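Side-chain contacts in acetone carboxylase alpha subunit (Xanthobacter autotrophicus Py2, PDB 5M45), which forms the alpha subunit, a hydantoinase B/oxoprolinase-family chain, of a multi-subunit carboxylase and carries a bound manganese ion: residues Tyr399-His402 / Phe403-Ser406; Ile356-Met359 / Met360-Leu364. All blocks are in the same frame, centred on the assembly; numbering follows the deposited sequence.

How the contacts relate
Contact 2 comes first along the chain, in the last turns of helix 349-361, and contact 1 follows it in the first turn of helix 401-422. Their centres lie about 17 Å apart and their nearest atoms about 7 Å apart, so they do not touch. The two helices nevertheless pack together: I356 and Q362 of contact 2 lie against W408, L411 and W412, further along the helix that contact 1 opens. Both contacts are buried. In contact 1, W401 approaches the manganese ion; in contact 2, W357 lies about 8 Å from the bound 3,6,9,12,15-pentaoxaheptadecan-1-ol. The helix pair thus joins the region near the metal to that near the ether ligand.

Contact 1 of 2, residues Tyr399-His402 / Phe403-Ser406; sequences YSWH and FLVS. With ACT (acetate ion), chain N.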
loop_
_atom_site.group_PDB
_atom_site.type_symbol
_atom_site.label_atom_id
_atom_site.label_comp_id
_atom_site.label_asym_id
_atom_site.label_seq_id
_atom_site.Cartn_x
_atom_site.Cartn_y
_atom_site.Cartn_z
ATOM N N TYR A 399 -5.968 7.813 12.346
ATOM C CA TYR A 399 -6.794 8.273 13.461
ATOM C C TYR A 399 -6.908 9.818 13.517
ATOM O O TYR A 399 -6.712 10.459 14.559
ATOM C CB TYR A 399 -6.392 7.647 14.807
ATOM C CG TYR A 399 -7.430 7.960 15.880
ATOM C CD1 TYR A 399 -8.777 7.834 15.632
ATOM C CD2 TYR A 399 -7.040 8.422 17.129
ATOM C CE1 TYR A 399 -9.734 8.155 16.605
ATOM C CE2 TYR A 399 -7.983 8.760 18.116
ATOM C CZ TYR A 399 -9.317 8.646 17.846
ATOM O OH TYR A 399 -10.268 8.994 18.794
ATOM N N SER A 400 -7.242 10.360 12.341
ATOM C CA SER A 400 -7.548 11.779 12.119
ATOM C C SER A 400 -8.434 12.376 13.229
ATOM O O SER A 400 -8.260 13.528 13.666
ATOM C CB SER A 400 -8.329 11.897 10.797
ATOM O OG SER A 400 -7.970 13.127 10.262
ATOM N N TRP A 401 -9.411 11.586 13.631
ATOM C CA TRP A 401 -10.381 11.996 14.658
ATOM C C TRP A 401 -9.764 12.514 15.938
ATOM O O TRP A 401 -10.366 13.365 16.565
ATOM C CB TRP A 401 -11.318 10.827 15.051
ATOM C CG TRP A 401 -12.119 10.201 13.941
ATOM C CD1 TRP A 401 -12.029 8.914 13.505
ATOM C CD2 TRP A 401 -13.178 10.817 13.191
ATOM N NE1 TRP A 401 -12.998 8.665 12.546
ATOM C CE2 TRP A 401 -13.696 9.821 12.308
ATOM C CE3 TRP A 401 -13.745 12.099 13.167
ATOM C CZ2 TRP A 401 -14.724 10.087 11.416
ATOM C CZ3 TRP A 401 -14.789 12.342 12.279
ATOM C CH2 TRP A 401 -15.273 11.343 11.422
ATOM N N HIS A 402 -8.630 11.983 16.369
ATOM C CA HIS A 402 -8.004 12.406 17.667
ATOM C C HIS A 402 -7.905 13.936 17.777
ATOM O O HIS A 402 -8.293 14.543 18.798
ATOM C CB HIS A 402 -6.619 11.794 17.778
ATOM C CG HIS A 402 -5.960 11.936 19.115
ATOM N ND1 HIS A 402 -6.559 11.553 20.291
ATOM C CD2 HIS A 402 -4.723 12.377 19.450
ATOM C CE1 HIS A 402 -5.728 11.764 21.301
ATOM N NE2 HIS A 402 -4.602 12.261 20.814
ATOM N N PHE A 403 -7.430 14.546 16.675
ATOM C CA PHE A 403 -7.367 16.008 16.567
ATOM C C PHE A 403 -8.704 16.628 16.208
ATOM O O PHE A 403 -9.123 17.628 16.812
ATOM C CB PHE A 403 -6.285 16.420 15.536
ATOM C CG PHE A 403 -4.842 16.262 16.025
ATOM C CD1 PHE A 403 -4.504 15.610 17.235
ATOM C CD2 PHE A 403 -3.820 16.782 15.249
ATOM C CE1 PHE A 403 -3.171 15.502 17.629
ATOM C CE2 PHE A 403 -2.505 16.675 15.634
ATOM C CZ PHE A 403 -2.172 16.025 16.827
ATOM N N LEU A 404 -9.384 16.056 15.221
ATOM C CA LEU A 404 -10.645 16.636 14.719
ATOM C C LEU A 404 -11.718 16.834 15.812
ATOM O O LEU A 404 -12.250 17.929 15.969
ATOM C CB LEU A 404 -11.234 15.759 13.576
ATOM C CG LEU A 404 -10.476 15.719 12.225
ATOM C CD1 LEU A 404 -11.097 14.684 11.290
ATOM C CD2 LEU A 404 -10.471 17.079 11.540
ATOM N N VAL A 405 -12.014 15.765 16.569
ATOM C CA VAL A 405 -13.092 15.822 17.592
ATOM C C VAL A 405 -12.714 16.750 18.762
ATOM O O VAL A 405 -13.611 17.278 19.452
ATOM C CB VAL A 405 -13.506 14.432 18.137
ATOM C CG1 VAL A 405 -13.862 13.483 17.004
ATOM C CG2 VAL A 405 -12.434 13.824 19.020
ATOM N N SER A 406 -11.396 16.958 18.949
ATOM C CA SER A 406 -10.864 17.789 20.015
ATOM C C SER A 406 -10.888 19.296 19.643
ATOM O O SER A 406 -10.930 20.149 20.525
ATOM C CB SER A 406 -9.418 17.347 20.343
ATOM O OG SER A 406 -9.349 16.016 20.861
HETATM C C ACT N . -15.472 6.551 11.691
HETATM O O ACT N . -14.227 6.427 11.662
HETATM O OXT ACT N . -16.152 6.316 10.669
HETATM C CH3 ACT N . -16.144 6.980 12.967
#
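S406 folds its hydroxyl back along the helix onto the carbonyl of H402, its OG giving a hydrogen bond to H402 O of 2.7 Å. The backbone N of S406 bonds F403 O instead, and only weakly, so the serine hydroxyl, set anti to its own carbonyl carbon (chi1 -64°), supplies the bond that H402 O does not receive from that N-H. Two backbone bonds accompany it: L404 N to S400 O, and V405 N to W401 O at 2.9 Å. They make the opening turn of helix 401-422, a core helix of this hydantoinase B/oxoprolinase-type chain, whose W401 side chain lies about 4 Å from the manganese held by H150, D153 and H175. An acetate ion, probably picked up from the crystallisation medium, accepts from W401 NE1 at the ring edge, NE1 to acetate O 2.7 Å. W401 CE3, on the six-membered ring, is met obliquely by L404 CD1 at 4.1 Å and by V405 CG1. L404 CD1 also rests against S400 OG, whose polar partner is N346 O. The rings of H402 and F403 meet only rim to rim, planes at 28°; H402 NE2 bonds D295 O, while F403 meets W387 edge-to-face.

Contact 2 of 2, residues Ile356-Met359 / Met360-Leu364; sequences IWVM and MTQTL
T361 lays its methyl over the indole of W357 while its hydroxyl turns to V358. The T361 methyl carbon CG2 stands 3.8 Å from the centroid of the six-membered ring of W357 and 5° off the ring normal, a CH-pi contact over one face. Both torsions serve it: the indole's CG is anti to the W357 backbone N (chi1 175°), and in T361 the methyl is anti to the carbonyl carbon, which sends it back along the helix. The same rotation, chi1 75°, places OG1 between backbone N and carbonyl carbon, where it gives V358 O a 2.6 Å hydrogen bond in the carbonyl plane, on a lone pair. A beta-branched residue with one hydroxyl and one methyl thus serves both neighbours. This is the C-terminal end of helix 349-361, where regular bonding gives way: M360 N still reaches I356 O and T361 N reaches W357 O, but Q362 N binds V358 O only weakly and turns chiefly to M359 O, at 3.0 Å, from well above that carbonyl plane. M360 O then takes both T363 N and L364 N. Q362 runs beside V358, with its NE2 3.6 Å from V358 CG1, and carries the amide to I478 O. The two methionines are linked by a loose touch, M359 CE to M360 CG at 4.4 Å; the side chain of M360 also touches L275 and T378. W357 NE1 bonds N371 O, which should limit the indole's rotation; the W357 side chain also touches I109 and I370, whereas T363 OG1 bonds the hydroxyl of Y419.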
loop_
_atom_site.group_PDB
_atom_site.type_symbol
_atom_site.label_atom_id
_atom_site.label_comp_id
_atom_site.label_asym_id
_atom_site.label_seq_id
_atom_site.Cartn_x
_atom_site.Cartn_y
_atom_site.Cartn_z
ATOM N N ILE A 356 -17.329 20.420 10.741
ATOM C CA ILE A 356 -18.043 21.606 11.244
ATOM C C ILE A 356 -19.485 21.601 10.704
ATOM O O ILE A 356 -20.437 21.924 11.450
ATOM C CB ILE A 356 -17.291 22.911 10.926
ATOM C CG1 ILE A 356 -15.941 22.940 11.666
ATOM C CG2 ILE A 356 -18.144 24.158 11.324
ATOM C CD1 ILE A 356 -14.949 24.008 11.160
ATOM N N TRP A 357 -19.647 21.208 9.438
ATOM C CA TRP A 357 -20.970 21.061 8.801
ATOM C C TRP A 357 -21.808 20.010 9.536
ATOM O O TRP A 357 -22.980 20.264 9.830
ATOM C CB TRP A 357 -20.821 20.784 7.293
ATOM C CG TRP A 357 -22.093 20.509 6.565
ATOM C CD1 TRP A 357 -22.885 21.412 5.941
ATOM C CD2 TRP A 357 -22.729 19.240 6.406
ATOM N NE1 TRP A 357 -23.982 20.785 5.369
ATOM C CE2 TRP A 357 -23.893 19.441 5.631
ATOM C CE3 TRP A 357 -22.397 17.929 6.789
ATOM C CZ2 TRP A 357 -24.739 18.382 5.258
ATOM C CZ3 TRP A 357 -23.226 16.887 6.441
ATOM C CH2 TRP A 357 -24.398 17.122 5.692
ATOM N N VAL A 358 -21.191 18.879 9.909
ATOM C CA VAL A 358 -21.866 17.849 10.726
ATOM C C VAL A 358 -22.404 18.440 12.040
ATOM O O VAL A 358 -23.576 18.226 12.396
ATOM C CB VAL A 358 -20.939 16.622 10.977
ATOM C CG1 VAL A 358 -21.571 15.648 11.970
ATOM C CG2 VAL A 358 -20.649 15.886 9.657
ATOM N N MET A 359 -21.555 19.201 12.744
ATOM C CA MET A 359 -21.997 19.878 13.957
ATOM C C MET A 359 -23.191 20.796 13.694
ATOM O O MET A 359 -24.180 20.763 14.472
ATOM C CB MET A 359 -20.865 20.665 14.621
ATOM C CG MET A 359 -21.360 21.432 15.835
ATOM S SD MET A 359 -20.467 22.905 16.228
ATOM C CE MET A 359 -20.742 23.913 14.807
ATOM N N MET A 360 -23.128 21.597 12.632
ATOM C CA MET A 360 -24.270 22.426 12.236
ATOM C C MET A 360 -25.592 21.644 12.067
ATOM O O MET A 360 -26.640 22.113 12.504
ATOM C CB MET A 360 -24.002 23.203 10.936
ATOM C CG MET A 360 -22.905 24.270 11.022
ATOM S SD MET A 360 -22.286 24.807 9.392
ATOM C CE MET A 360 -23.616 25.680 8.812
ATOM N N THR A 361 -25.532 20.466 11.439
ATOM C CA THR A 361 -26.719 19.611 11.263
ATOM C C THR A 361 -27.366 19.152 12.585
ATOM O O THR A 361 -28.538 18.780 12.566
ATOM C CB THR A 361 -26.474 18.334 10.402
ATOM O OG1 THR A 361 -25.742 17.338 11.155
ATOM C CG2 THR A 361 -25.799 18.665 9.044
ATOM N N GLN A 362 -26.610 19.150 13.680
ATOM C CA GLN A 362 -27.094 18.715 14.987
ATOM C C GLN A 362 -27.672 19.842 15.870
ATOM O O GLN A 362 -28.235 19.546 16.946
ATOM C CB GLN A 362 -26.004 17.965 15.773
ATOM C CG GLN A 362 -25.531 16.712 15.057
ATOM C CD GLN A 362 -24.351 16.032 15.699
ATOM O OE1 GLN A 362 -24.062 16.178 16.899
ATOM N NE2 GLN A 362 -23.641 15.252 14.887
ATOM N N THR A 363 -27.549 21.099 15.430
ATOM C CA THR A 363 -27.946 22.258 16.253
ATOM C C THR A 363 -28.615 23.413 15.450
ATOM O O THR A 363 -29.754 23.839 15.794
ATOM C CB THR A 363 -26.748 22.739 17.156
ATOM O OG1 THR A 363 -27.173 23.796 18.031
ATOM C CG2 THR A 363 -25.515 23.225 16.331
ATOM N N LEU A 364 -27.985 23.899 14.378
ATOM C CA LEU A 364 -28.517 25.042 13.600
ATOM C C LEU A 364 -29.555 24.640 12.559
ATOM O O LEU A 364 -30.627 25.243 12.491
ATOM C CB LEU A 364 -27.391 25.807 12.872
ATOM C CG LEU A 364 -26.609 26.827 13.701
ATOM C CD1 LEU A 364 -25.405 27.297 12.935
ATOM C CD2 LEU A 364 -27.468 28.014 14.076
#